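Local coordinates for ectoine dioxygenase (Sphingopyxis alaskensis, PDB 4MHR), which catalyses the iron(II)- and 2-oxoglutarate-dependent hydroxylation of L-ectoine to 5-hydroxyectoine, a compatible solute that protects cells against osmotic stress, at residues P14-A19 and F155-V160; T195-V200 and V219-S224; G163-R168 and V274-E279; R24-P29 and G191-Y196. All coordinates share one frame; numbering follows the deposited sequence.

Interaction 1. Residues P14-A19 and F155-V160; sequences PSRQRA and FETWHV
Arg16 lies side-on against Glu156, its guanidinium and the carboxylate nearly coplanar with 25° between their planes. Two nitrogens serve the two oxygens: OE2 of Glu156 accepts from NE of Arg16 at 2.9 Å through its syn lone pair, while Arg16 NH2 reaches Glu156 OE1, also at 2.9 Å, on the syn side but somewhat out of the carboxylate plane. This paired salt bridge fixes the rotation of both flat groups. The arginine chain, extended from CG to NE, carries the guanidinium out to the helix, whereas Glu156 folds back at its second torsion (chi2 -88°) to turn its carboxylate toward the loop. OE2 also takes a bond from OG of Ser15, modelled at a suspiciously short 2.5 Å; that hydroxyl is hydrogen-bonded to Cys199 N as well. Val160 supplies the apolar side: its CG1 sits over one face of the Arg16 guanidinium, near the rim, and its CG2 touches Ser15 CB at 3.9 Å. The buried carboxylate is thus met by a positive charge and a hydroxyl, which would be expected to favour its ionised form. Arg16 NH1 has a further salt bridge to Glu161. The contact pins the N-terminal loop before strand 23-25 to helix 154-162, which also carries Trp158, important for ectoine stabilization; Tyr196 of strand 195-197 packs against Ser15, Glu156 and His159.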
loop_
_atom_site.group_PDB
_atom_site.type_symbol
_atom_site.label_atom_id
_atom_site.label_comp_id
_atom_site.label_asym_id
_atom_site.label_seq_id
_atom_site.Cartn_x
_atom_site.Cartn_y
_atom_site.Cartn_z
ATOM N N PRO A 14 13.844 -12.316 -10.398
ATOM C CA PRO A 14 13.045 -13.367 -11.119
ATOM C C PRO A 14 12.116 -14.120 -10.236
ATOM O O PRO A 14 12.501 -14.484 -9.141
ATOM C CB PRO A 14 14.113 -14.314 -11.671
ATOM C CG PRO A 14 15.295 -14.103 -10.803
ATOM C CD PRO A 14 15.261 -12.677 -10.298
ATOM N N SER A 15 10.880 -14.314 -10.644
ATOM C CA SER A 15 9.956 -15.076 -9.845
ATOM C C SER A 15 9.007 -15.793 -10.792
ATOM O O SER A 15 8.895 -15.415 -11.973
ATOM C CB SER A 15 9.154 -14.155 -8.892
ATOM O OG SER A 15 8.246 -14.883 -8.065
ATOM N N ARG A 16 8.291 -16.787 -10.249
ATOM C CA ARG A 16 7.348 -17.607 -11.031
ATOM C C ARG A 16 7.975 -18.319 -12.242
ATOM O O ARG A 16 7.288 -18.587 -13.202
ATOM C CB ARG A 16 6.122 -16.806 -11.473
ATOM C CG ARG A 16 5.584 -15.935 -10.363
ATOM C CD ARG A 16 4.251 -15.399 -10.692
ATOM N NE ARG A 16 3.894 -14.276 -9.828
ATOM C CZ ARG A 16 2.861 -13.491 -10.058
ATOM N NH1 ARG A 16 2.052 -13.700 -11.087
ATOM N NH2 ARG A 16 2.594 -12.484 -9.245
ATOM N N GLN A 17 9.264 -18.633 -12.169
ATOM C CA GLN A 17 9.974 -19.286 -13.265
ATOM C C GLN A 17 10.218 -20.745 -12.879
ATOM O O GLN A 17 9.832 -21.634 -13.609
ATOM C CB GLN A 17 11.275 -18.533 -13.630
ATOM C CG GLN A 17 11.024 -17.209 -14.367
ATOM C CD GLN A 17 12.271 -16.339 -14.470
ATOM O OE1 GLN A 17 13.390 -16.823 -14.287
ATOM N NE2 GLN A 17 12.084 -15.039 -14.747
ATOM N N ARG A 18 10.789 -20.986 -11.706
ATOM C CA ARG A 18 10.979 -22.349 -11.204
ATOM C C ARG A 18 9.745 -22.937 -10.523
ATOM O O ARG A 18 8.727 -22.251 -10.244
ATOM C CB ARG A 18 12.146 -22.411 -10.210
ATOM C CG ARG A 18 13.466 -21.841 -10.687
ATOM C CD ARG A 18 13.883 -22.377 -12.051
ATOM N NE ARG A 18 15.334 -22.258 -12.275
ATOM C CZ ARG A 18 15.955 -22.390 -13.450
ATOM N NH1 ARG A 18 15.283 -22.640 -14.570
ATOM N NH2 ARG A 18 17.272 -22.263 -13.506
ATOM N N ALA A 19 9.857 -24.241 -10.258
ATOM C CA ALA A 19 8.860 -24.966 -9.499
ATOM C C ALA A 19 9.255 -24.961 -8.029
ATOM O O ALA A 19 8.418 -25.261 -7.206
ATOM C CB ALA A 19 8.689 -26.400 -10.019
ATOM N N PHE A 155 5.347 -6.103 -4.199
ATOM C CA PHE A 155 6.370 -5.889 -5.197
ATOM C C PHE A 155 6.473 -7.084 -6.124
ATOM O O PHE A 155 6.760 -6.945 -7.307
ATOM C CB PHE A 155 7.695 -5.532 -4.576
ATOM C CG PHE A 155 8.823 -5.502 -5.591
ATOM C CD1 PHE A 155 8.939 -4.409 -6.454
ATOM C CD2 PHE A 155 9.706 -6.598 -5.710
ATOM C CE1 PHE A 155 9.935 -4.379 -7.411
ATOM C CE2 PHE A 155 10.716 -6.575 -6.671
ATOM C CZ PHE A 155 10.800 -5.460 -7.535
ATOM N N GLU A 156 6.277 -8.300 -5.599
ATOM C CA GLU A 156 6.447 -9.497 -6.437
ATOM C C GLU A 156 5.430 -9.463 -7.590
ATOM O O GLU A 156 5.790 -9.775 -8.737
ATOM C CB GLU A 156 6.350 -10.792 -5.643
ATOM C CG GLU A 156 6.823 -12.058 -6.367
ATOM C CD GLU A 156 5.718 -12.761 -7.200
ATOM O OE1 GLU A 156 4.585 -12.312 -7.144
ATOM O OE2 GLU A 156 6.043 -13.734 -7.956
ATOM N N THR A 157 4.196 -9.018 -7.294
ATOM C CA THR A 157 3.220 -8.765 -8.344
ATOM C C THR A 157 3.538 -7.588 -9.243
ATOM O O THR A 157 3.434 -7.696 -10.482
ATOM C CB THR A 157 1.833 -8.613 -7.764
ATOM O OG1 THR A 157 1.487 -9.856 -7.184
ATOM C CG2 THR A 157 0.761 -8.176 -8.820
ATOM N N TRP A 158 3.870 -6.451 -8.649
ATOM C CA TRP A 158 4.192 -5.271 -9.442
ATOM C C TRP A 158 5.347 -5.545 -10.425
ATOM O O TRP A 158 5.331 -5.094 -11.551
ATOM C CB TRP A 158 4.440 -4.041 -8.557
ATOM C CG TRP A 158 3.239 -3.642 -7.773
ATOM C CD1 TRP A 158 1.913 -3.985 -8.054
ATOM C CD2 TRP A 158 3.197 -2.872 -6.561
ATOM N NE1 TRP A 158 1.078 -3.468 -7.113
ATOM C CE2 TRP A 158 1.821 -2.769 -6.179
ATOM C CE3 TRP A 158 4.183 -2.298 -5.737
ATOM C CZ2 TRP A 158 1.402 -2.080 -5.033
ATOM C CZ3 TRP A 158 3.794 -1.639 -4.569
ATOM C CH2 TRP A 158 2.399 -1.537 -4.208
ATOM N N HIS A 159 6.312 -6.299 -10.002
ATOM C CA HIS A 159 7.437 -6.611 -10.824
ATOM C C HIS A 159 7.031 -7.626 -11.930
ATOM O O HIS A 159 7.151 -7.338 -13.127
ATOM C CB HIS A 159 8.504 -7.207 -9.940
ATOM C CG HIS A 159 9.740 -7.609 -10.674
ATOM N ND1 HIS A 159 10.636 -6.691 -11.194
ATOM C CD2 HIS A 159 10.210 -8.828 -11.012
ATOM C CE1 HIS A 159 11.620 -7.347 -11.781
ATOM N NE2 HIS A 159 11.392 -8.643 -11.671
ATOM N N VAL A 160 6.532 -8.789 -11.507
ATOM C CA VAL A 160 6.211 -9.895 -12.439
ATOM C C VAL A 160 5.105 -9.485 -13.393
ATOM O O VAL A 160 5.229 -9.686 -14.616
ATOM C CB VAL A 160 5.819 -11.199 -11.733
ATOM C CG1 VAL A 160 5.266 -12.235 -12.756
ATOM C CG2 VAL A 160 7.018 -11.763 -11.038
#

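Interaction 2. Residues T195-V200 and V219-S224; sequences TYLTCV and VPDEES
Pro220 and Leu197 meet where a loop runs into the capped start of helix 222-232, beside the short strand 195-197. At the head of the loop, Val219 contributes mainly backbone: its O accepts from a water that in turn accepts from Val200 N, and its carbonyl carbon lies near Cys199 SG. Pro220 follows, with its N 3.6 Å from Cys199 SG and its CB pressed tightly on CD2 of Leu197 at 3.4 Å, the two side chains crossing at about a right angle. The Pro220 side chain is also about 5 Å from that of the iron ligand His152, nearest atoms. Asp221 is the N-cap: its OD1 accepts from Ser224 N at 3.0 Å, met from above the carboxylate plane. A second water, held by Asp221 N and OD2, donates to Thr198 O and so ties the helix start to the chain just past the strand. Ser224 turns toward the strand in the first turn of the helix; there Leu197 CD1 packs against both its CB and its OG, each 3.4 Å away.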
loop_
_atom_site.group_PDB
_atom_site.type_symbol
_atom_site.label_atom_id
_atom_site.label_comp_id
_atom_site.label_asym_id
_atom_site.label_seq_id
_atom_site.Cartn_x
_atom_site.Cartn_y
_atom_site.Cartn_z
ATOM N N THR A 195 14.000 -9.462 2.174
ATOM C CA THR A 195 14.038 -10.745 1.414
ATOM C C THR A 195 13.043 -10.741 0.319
ATOM O O THR A 195 11.835 -10.427 0.521
ATOM C CB THR A 195 13.610 -11.914 2.325
ATOM O OG1 THR A 195 14.485 -11.975 3.443
ATOM C CG2 THR A 195 13.655 -13.270 1.588
ATOM N N TYR A 196 13.506 -11.065 -0.885
ATOM C CA TYR A 196 12.600 -11.226 -1.976
ATOM C C TYR A 196 12.243 -12.731 -2.034
ATOM O O TYR A 196 13.111 -13.568 -2.288
ATOM C CB TYR A 196 13.259 -10.831 -3.281
ATOM C CG TYR A 196 12.340 -10.943 -4.451
ATOM C CD1 TYR A 196 11.194 -10.160 -4.525
ATOM C CD2 TYR A 196 12.630 -11.795 -5.518
ATOM C CE1 TYR A 196 10.362 -10.222 -5.614
ATOM C CE2 TYR A 196 11.838 -11.827 -6.653
ATOM C CZ TYR A 196 10.728 -11.090 -6.713
ATOM O OH TYR A 196 9.969 -11.126 -7.850
ATOM N N LEU A 197 10.984 -13.072 -1.732
ATOM C CA LEU A 197 10.552 -14.482 -1.741
ATOM C C LEU A 197 9.987 -14.803 -3.110
ATOM O O LEU A 197 8.918 -14.309 -3.449
ATOM C CB LEU A 197 9.540 -14.724 -0.627
ATOM C CG LEU A 197 8.905 -16.123 -0.624
ATOM C CD1 LEU A 197 9.955 -17.217 -0.416
ATOM C CD2 LEU A 197 7.892 -16.133 0.507
ATOM N N THR A 198 10.744 -15.555 -3.942
ATOM C CA THR A 198 10.238 -15.894 -5.245
ATOM C C THR A 198 9.042 -16.824 -5.005
ATOM O O THR A 198 8.960 -17.533 -3.990
ATOM C CB THR A 198 11.288 -16.600 -6.188
ATOM O OG1 THR A 198 11.581 -17.897 -5.681
ATOM C CG2 THR A 198 12.574 -15.792 -6.232
ATOM N N CYS A 199 8.070 -16.720 -5.881
ATOM C CA CYS A 199 6.917 -17.611 -5.882
ATOM C C CYS A 199 7.118 -18.636 -7.040
ATOM O O CYS A 199 7.863 -18.378 -7.978
ATOM C CB CYS A 199 5.628 -16.814 -6.031
ATOM S SG CYS A 199 5.323 -15.669 -4.639
ATOM N N VAL A 200 6.503 -19.807 -6.912
ATOM C CA VAL A 200 6.751 -20.951 -7.803
ATOM C C VAL A 200 6.158 -20.711 -9.185
ATOM O O VAL A 200 5.143 -20.032 -9.271
ATOM C CB VAL A 200 6.156 -22.228 -7.178
ATOM N N VAL A 219 1.706 -17.083 -5.167
ATOM C CA VAL A 219 1.371 -17.159 -3.738
ATOM C C VAL A 219 2.588 -17.669 -3.007
ATOM O O VAL A 219 2.999 -18.785 -3.225
ATOM C CB VAL A 219 0.176 -18.131 -3.433
ATOM C CG1 VAL A 219 -0.084 -18.245 -1.950
ATOM C CG2 VAL A 219 -1.081 -17.642 -4.101
ATOM N N PRO A 220 3.130 -16.883 -2.067
ATOM C CA PRO A 220 4.272 -17.393 -1.305
ATOM C C PRO A 220 3.969 -18.682 -0.565
ATOM O O PRO A 220 2.820 -18.901 -0.106
ATOM C CB PRO A 220 4.547 -16.275 -0.260
ATOM C CG PRO A 220 3.304 -15.493 -0.178
ATOM C CD PRO A 220 2.387 -15.861 -1.320
ATOM N N ASP A 221 5.007 -19.489 -0.392
ATOM C CA ASP A 221 4.872 -20.828 0.126
ATOM C C ASP A 221 4.927 -20.912 1.674
ATOM O O ASP A 221 5.627 -20.149 2.367
ATOM C CB ASP A 221 5.939 -21.740 -0.529
ATOM C CG ASP A 221 7.273 -21.591 0.083
ATOM O OD1 ASP A 221 7.537 -22.319 1.063
ATOM O OD2 ASP A 221 8.051 -20.705 -0.357
ATOM N N GLU A 222 4.227 -21.901 2.210
ATOM C CA GLU A 222 4.081 -22.036 3.650
ATOM C C GLU A 222 5.345 -22.104 4.421
ATOM O O GLU A 222 5.491 -21.536 5.499
ATOM C CB GLU A 222 3.250 -23.299 4.023
ATOM C CG GLU A 222 1.786 -23.162 3.672
ATOM C CD GLU A 222 0.964 -24.349 4.173
ATOM O OE1 GLU A 222 1.505 -25.220 4.873
ATOM O OE2 GLU A 222 -0.220 -24.386 3.882
ATOM N N GLU A 223 6.286 -22.852 3.925
ATOM C CA GLU A 223 7.534 -23.048 4.691
ATOM C C GLU A 223 8.342 -21.752 4.766
ATOM O O GLU A 223 8.978 -21.416 5.789
ATOM C CB GLU A 223 8.382 -24.126 3.985
ATOM C CG GLU A 223 7.546 -25.322 3.488
ATOM C CD GLU A 223 7.037 -25.234 2.016
ATOM O OE1 GLU A 223 5.847 -24.851 1.798
ATOM O OE2 GLU A 223 7.806 -25.595 1.071
ATOM N N SER A 224 8.397 -21.039 3.652
ATOM C CA SER A 224 9.162 -19.783 3.711
ATOM C C SER A 224 8.417 -18.759 4.592
ATOM O O SER A 224 9.069 -18.085 5.353
ATOM C CB SER A 224 9.424 -19.179 2.329
ATOM O OG SER A 224 9.637 -20.133 1.302
HETATM O O HOH W 1 7.266 -19.051 -2.370
HETATM O O HOH W 2 5.616 -19.936 -4.094
#

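Interaction 3. Residues G163-R168 and V274-E279; sequences GMPRMR and VSNRLE
Asn276 reaches into the loop 163-168 and clamps the backbone of Arg166 from both ends of its amide. With CG anti to the backbone N (chi1 -167°), the side chain carries the amide to the Arg166 backbone, where ND2 donates to Arg166 O at 2.9 Å in a bent bond (141°), the oxygen tilted out of the amide plane, while OD1 takes a weak bond from Arg166 N at 3.1 Å. ND2 has another acceptor in Asn272 OD1, which steadies the amide. Met164 crosses Asn276 at about a right angle, its CG 3.4 Å from ND2, its chain bending only at chi3. Pro165 runs antiparallel alongside the amide, CG and CD each 3.4 Å from OD1. Leu278 brings CD1 onto Met164 CB at 3.6 Å. Ser275 OG lies over one face of the Arg168 guanidinium but is not hydrogen-bonded to it; OG goes to Asp129 OD2, and Arg168 NH1 to Leu127 O. Where the chain leaves helix 154-162, Glu279 N donates to Gly163 O at 2.9 Å, and Gly163 CA makes a CA-H...O contact with Glu279 O at 3.5 Å. Two loops are joined here at one end of the cupin sheet, preceding strand 169-175 and following its neighbour 264-273, with Met164 packed on Trp158 at the ectoine site.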
loop_
_atom_site.group_PDB
_atom_site.type_symbol
_atom_site.label_atom_id
_atom_site.label_comp_id
_atom_site.label_asym_id
_atom_site.label_seq_id
_atom_site.Cartn_x
_atom_site.Cartn_y
_atom_site.Cartn_z
ATOM N N GLY A 163 5.743 -4.964 -14.559
ATOM C CA GLY A 163 7.088 -4.567 -15.026
ATOM C C GLY A 163 7.834 -3.581 -14.149
ATOM O O GLY A 163 8.761 -2.900 -14.638
ATOM N N MET A 164 7.497 -3.511 -12.840
ATOM C CA MET A 164 8.185 -2.527 -11.970
ATOM C C MET A 164 9.515 -3.115 -11.724
ATOM O O MET A 164 9.599 -4.190 -11.152
ATOM C CB MET A 164 7.400 -2.215 -10.664
ATOM C CG MET A 164 8.131 -1.380 -9.681
ATOM S SD MET A 164 7.268 -1.141 -8.103
ATOM C CE MET A 164 5.777 -0.290 -8.538
ATOM N N PRO A 165 10.597 -2.393 -12.121
ATOM C CA PRO A 165 11.913 -3.046 -12.076
ATOM C C PRO A 165 12.545 -3.188 -10.733
ATOM O O PRO A 165 13.175 -4.214 -10.492
ATOM C CB PRO A 165 12.825 -2.150 -12.951
ATOM C CG PRO A 165 12.106 -0.866 -13.114
ATOM C CD PRO A 165 10.638 -1.064 -12.753
ATOM N N ARG A 166 12.399 -2.172 -9.871
ATOM C CA ARG A 166 13.204 -2.051 -8.653
ATOM C C ARG A 166 12.299 -1.839 -7.408
ATOM O O ARG A 166 11.210 -1.319 -7.508
ATOM C CB ARG A 166 14.208 -0.909 -8.736
ATOM C CG ARG A 166 15.220 -0.953 -9.879
ATOM C CD ARG A 166 16.211 -2.052 -9.626
ATOM N NE ARG A 166 17.379 -1.664 -10.290
ATOM C CZ ARG A 166 18.465 -1.105 -9.764
ATOM N NH1 ARG A 166 18.644 -0.881 -8.480
ATOM N NH2 ARG A 166 19.398 -0.781 -10.618
ATOM N N MET A 167 12.827 -2.148 -6.225
ATOM C CA MET A 167 12.063 -1.904 -4.978
ATOM C C MET A 167 12.230 -0.465 -4.589
ATOM O O MET A 167 13.127 -0.148 -3.828
ATOM C CB MET A 167 12.537 -2.833 -3.866
ATOM C CG MET A 167 12.279 -4.310 -4.224
ATOM S SD MET A 167 12.882 -5.255 -2.844
ATOM C CE MET A 167 12.627 -6.904 -3.480
ATOM N N ARG A 168 11.417 0.393 -5.174
ATOM C CA ARG A 168 11.507 1.830 -4.963
ATOM C C ARG A 168 10.101 2.450 -5.020
ATOM O O ARG A 168 9.812 3.496 -5.627
ATOM C CB ARG A 168 12.541 2.491 -5.888
ATOM C CG ARG A 168 12.574 3.981 -5.631
ATOM C CD ARG A 168 13.694 4.958 -5.496
ATOM N NE ARG A 168 14.529 5.140 -6.567
ATOM C CZ ARG A 168 15.481 6.094 -6.812
ATOM N NH1 ARG A 168 15.710 7.261 -6.238
ATOM N NH2 ARG A 168 16.251 5.812 -7.829
ATOM N N VAL A 274 9.413 8.334 -9.901
ATOM C CA VAL A 274 9.314 8.541 -11.397
ATOM C C VAL A 274 10.424 7.831 -12.180
ATOM O O VAL A 274 10.151 7.346 -13.251
ATOM C CB VAL A 274 9.205 10.036 -11.803
ATOM C CG1 VAL A 274 7.996 10.720 -11.191
ATOM C CG2 VAL A 274 10.474 10.791 -11.379
ATOM N N SER A 275 11.627 7.695 -11.611
ATOM C CA SER A 275 12.734 6.927 -12.182
ATOM C C SER A 275 12.554 5.375 -12.129
ATOM O O SER A 275 13.231 4.641 -12.811
ATOM C CB SER A 275 14.089 7.337 -11.514
ATOM O OG SER A 275 14.113 6.995 -10.142
ATOM N N ASN A 276 11.602 4.869 -11.373
ATOM C CA ASN A 276 11.319 3.420 -11.341
ATOM C C ASN A 276 10.105 3.064 -12.195
ATOM O O ASN A 276 9.289 2.235 -11.820
ATOM C CB ASN A 276 11.040 3.068 -9.884
ATOM C CG ASN A 276 11.032 1.579 -9.628
ATOM O OD1 ASN A 276 11.789 0.825 -10.217
ATOM N ND2 ASN A 276 10.165 1.143 -8.714
ATOM N N ARG A 277 9.914 3.778 -13.304
ATOM C CA ARG A 277 8.677 3.684 -14.090
ATOM C C ARG A 277 8.613 2.296 -14.731
ATOM O O ARG A 277 9.598 1.655 -14.942
ATOM C CB ARG A 277 8.566 4.804 -15.146
ATOM C CG ARG A 277 9.205 4.443 -16.475
ATOM C CD ARG A 277 9.634 5.648 -17.322
ATOM N NE ARG A 277 9.214 5.512 -18.724
ATOM C CZ ARG A 277 9.557 4.514 -19.545
ATOM N NH1 ARG A 277 10.347 3.517 -19.145
ATOM N NH2 ARG A 277 9.094 4.504 -20.788
ATOM N N LEU A 278 7.407 1.842 -15.024
ATOM C CA LEU A 278 7.189 0.466 -15.375
ATOM C C LEU A 278 7.836 0.118 -16.746
ATOM O O LEU A 278 7.853 0.932 -17.674
ATOM C CB LEU A 278 5.705 0.238 -15.414
ATOM C CG LEU A 278 4.948 -0.293 -14.217
ATOM C CD1 LEU A 278 5.582 0.005 -12.870
ATOM C CD2 LEU A 278 3.499 0.138 -14.331
ATOM N N GLU A 279 8.371 -1.093 -16.843
ATOM C CA GLU A 279 8.774 -1.708 -18.135
ATOM C C GLU A 279 7.760 -2.765 -18.581
ATOM O O GLU A 279 6.650 -2.862 -18.021
ATOM C CB GLU A 279 10.115 -2.381 -17.928
ATOM C CG GLU A 279 10.929 -1.649 -16.906
ATOM C CD GLU A 279 12.348 -1.464 -17.315
ATOM O OE1 GLU A 279 13.146 -2.405 -17.113
ATOM O OE2 GLU A 279 12.648 -0.356 -17.809
#

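Interaction 4. Residues R24-P29 and G191-Y196; sequences RPRLDP and GSHRTY
Arg26 stretches out along the 191-196 segment and ends with NH1 on the carbonyl oxygen of His193, 3.1 Å away. Its CG stands anti to the backbone N (chi1 175°) and the chain stays extended to NE, which lays CB against Arg194 O and CD against His193 O on the way. The oxygen of His193 lies in the guanidinium plane, although NH1 approaches from above the carbonyl plane. The other nitrogens turn back on their own segment: NE bonds Asp28 O at 3.0 Å and NH2 bonds Pro29 O at 2.8 Å, so the arginine also braces the bend after strand 23-25. NH1 also forms a salt bridge with Asp248. The His193 ring stands at 71° to the guanidinium, and its NE2 bonds Asp50 O.

Arg24 and Tyr196 bury most of the remaining surface as a hydrogen-bonded antiparallel pair. Arg24 N donates to Tyr196 O and Tyr196 N to Arg24 O, each bond 2.9 Å long and close to straight. Both side chains leave on the same face, with Arg24 NH1 held by Glu22 and the Tyr196 ring facing helix 154-162. Next comes Pro25 with Thr195, a non-hydrogen-bonded pair, before a weak bond from Arg26 N to Arg194 O. This is a two-stranded antiparallel sheet, 23-25 with 195-197, through which the N-terminal arm joins the cupin-fold dioxygenase.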
loop_
_atom_site.group_PDB
_atom_site.type_symbol
_atom_site.label_atom_id
_atom_site.label_comp_id
_atom_site.label_asym_id
_atom_site.label_seq_id
_atom_site.Cartn_x
_atom_site.Cartn_y
_atom_site.Cartn_z
ATOM N N ARG A 24 15.740 -14.682 -1.946
ATOM C CA ARG A 24 16.849 -13.942 -2.574
ATOM C C ARG A 24 17.054 -12.607 -1.892
ATOM O O ARG A 24 16.162 -12.121 -1.204
ATOM C CB ARG A 24 16.512 -13.704 -4.023
ATOM C CG ARG A 24 16.529 -15.004 -4.816
ATOM C CD ARG A 24 15.937 -14.863 -6.182
ATOM N NE ARG A 24 16.819 -14.056 -7.008
ATOM C CZ ARG A 24 17.519 -14.485 -8.064
ATOM N NH1 ARG A 24 17.412 -15.728 -8.502
ATOM N NH2 ARG A 24 18.281 -13.621 -8.722
ATOM N N PRO A 25 18.246 -12.035 -2.031
ATOM C CA PRO A 25 18.502 -10.773 -1.376
ATOM C C PRO A 25 17.818 -9.561 -2.076
ATOM O O PRO A 25 17.585 -9.533 -3.314
ATOM C CB PRO A 25 20.006 -10.654 -1.461
ATOM C CG PRO A 25 20.375 -11.399 -2.690
ATOM C CD PRO A 25 19.452 -12.563 -2.705
ATOM N N ARG A 26 17.451 -8.589 -1.251
ATOM C CA ARG A 26 17.065 -7.282 -1.719
ATOM C C ARG A 26 18.368 -6.693 -2.228
ATOM O O ARG A 26 19.466 -6.716 -1.600
ATOM C CB ARG A 26 16.459 -6.445 -0.579
ATOM C CG ARG A 26 16.149 -4.994 -0.984
ATOM C CD ARG A 26 15.435 -4.250 0.122
ATOM N NE ARG A 26 14.877 -3.007 -0.347
ATOM C CZ ARG A 26 13.596 -2.620 -0.271
ATOM N NH1 ARG A 26 12.618 -3.390 0.218
ATOM N NH2 ARG A 26 13.285 -1.394 -0.701
ATOM N N LEU A 27 18.239 -6.100 -3.377
ATOM C CA LEU A 27 19.390 -5.422 -3.999
ATOM C C LEU A 27 19.199 -3.896 -4.155
ATOM O O LEU A 27 19.942 -3.256 -4.845
ATOM C CB LEU A 27 19.589 -6.037 -5.340
ATOM C CG LEU A 27 19.876 -7.552 -5.274
ATOM C CD1 LEU A 27 19.912 -8.082 -6.719
ATOM C CD2 LEU A 27 21.197 -7.841 -4.567
ATOM N N ASP A 28 18.176 -3.346 -3.514
ATOM C CA ASP A 28 17.850 -1.904 -3.554
ATOM C C ASP A 28 17.891 -1.336 -2.133
ATOM O O ASP A 28 17.622 -2.050 -1.197
ATOM C CB ASP A 28 16.407 -1.736 -4.058
ATOM C CG ASP A 28 16.285 -1.976 -5.546
ATOM O OD1 ASP A 28 16.867 -1.157 -6.304
ATOM O OD2 ASP A 28 15.600 -2.957 -5.931
ATOM N N PRO A 29 18.193 -0.039 -1.968
ATOM C CA PRO A 29 17.954 0.535 -0.657
ATOM C C PRO A 29 16.475 0.422 -0.179
ATOM O O PRO A 29 15.561 0.201 -0.977
ATOM C CB PRO A 29 18.330 2.002 -0.825
ATOM C CG PRO A 29 19.136 2.073 -2.029
ATOM C CD PRO A 29 18.641 0.953 -2.936
ATOM N N GLY A 191 10.782 -6.526 8.832
ATOM C CA GLY A 191 12.057 -6.968 8.284
ATOM C C GLY A 191 11.963 -7.893 7.091
ATOM O O GLY A 191 12.935 -8.119 6.435
ATOM N N SER A 192 10.777 -8.321 6.736
ATOM C CA SER A 192 10.583 -9.207 5.612
ATOM C C SER A 192 10.832 -8.568 4.273
ATOM O O SER A 192 11.132 -9.222 3.272
ATOM C CB SER A 192 9.150 -9.742 5.657
ATOM O OG SER A 192 8.112 -8.787 5.425
ATOM N N HIS A 193 10.750 -7.273 4.249
ATOM C CA HIS A 193 11.098 -6.515 3.041
ATOM C C HIS A 193 12.536 -6.619 2.507
ATOM O O HIS A 193 12.794 -6.284 1.311
ATOM C CB HIS A 193 10.704 -5.043 3.242
ATOM C CG HIS A 193 11.526 -4.352 4.256
ATOM N ND1 HIS A 193 11.621 -4.792 5.570
ATOM C CD2 HIS A 193 12.312 -3.231 4.162
ATOM C CE1 HIS A 193 12.446 -4.005 6.241
ATOM N NE2 HIS A 193 12.885 -3.046 5.421
ATOM N N ARG A 194 13.439 -7.120 3.334
ATOM C CA ARG A 194 14.796 -7.295 2.939
ATOM C C ARG A 194 15.045 -8.648 2.320
ATOM O O ARG A 194 16.196 -8.931 1.976
ATOM C CB ARG A 194 15.746 -7.161 4.141
ATOM C CG ARG A 194 16.053 -5.718 4.481
ATOM C CD ARG A 194 17.234 -5.605 5.458
ATOM N NE ARG A 194 17.259 -4.223 5.926
ATOM C CZ ARG A 194 17.837 -3.261 5.240
ATOM N NH1 ARG A 194 18.430 -3.511 4.084
ATOM N NH2 ARG A 194 17.812 -2.063 5.683
ATOM N N THR A 195 14.000 -9.462 2.174
ATOM C CA THR A 195 14.038 -10.745 1.414
ATOM C C THR A 195 13.043 -10.741 0.319
ATOM O O THR A 195 11.835 -10.427 0.521
ATOM C CB THR A 195 13.610 -11.914 2.325
ATOM O OG1 THR A 195 14.485 -11.975 3.443
ATOM C CG2 THR A 195 13.655 -13.270 1.588
ATOM N N TYR A 196 13.506 -11.065 -0.885
ATOM C CA TYR A 196 12.600 -11.226 -1.976
ATOM C C TYR A 196 12.243 -12.731 -2.034
ATOM O O TYR A 196 13.111 -13.568 -2.288
ATOM C CB TYR A 196 13.259 -10.831 -3.281
ATOM C CG TYR A 196 12.340 -10.943 -4.451
ATOM C CD1 TYR A 196 11.194 -10.160 -4.525
ATOM C CD2 TYR A 196 12.630 -11.795 -5.518
ATOM C CE1 TYR A 196 10.362 -10.222 -5.614
ATOM C CE2 TYR A 196 11.838 -11.827 -6.653
ATOM C CZ TYR A 196 10.728 -11.090 -6.713
ATOM O OH TYR A 196 9.969 -11.126 -7.850
HETATM O O HOH W 3 18.644 -8.875 1.959
#

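Overall arrangement
Interactions 1 and 2 are the more buried contacts, while 3 and 4 are partly open to solvent. Their chemistry differs: interaction 1 is a buried salt bridge, interaction 2 apolar packing with bridging waters, interaction 3 a side-chain amide on backbone, and interaction 4 strand pairing extended by an arginine. Interactions 2 and 4 share Thr195 and Tyr196 on strand 195-197, and interaction 1 is tied to interaction 2 through Ser15 OG and Arg16 N, bonded to Cys199 N and O. Interactions 1 and 3 follow one another around the end of helix 154-162, where His159 ND1 bonds Met164 O. Asp28 of 24-29 closes the set, salt-bridged to Arg166 of 163-168.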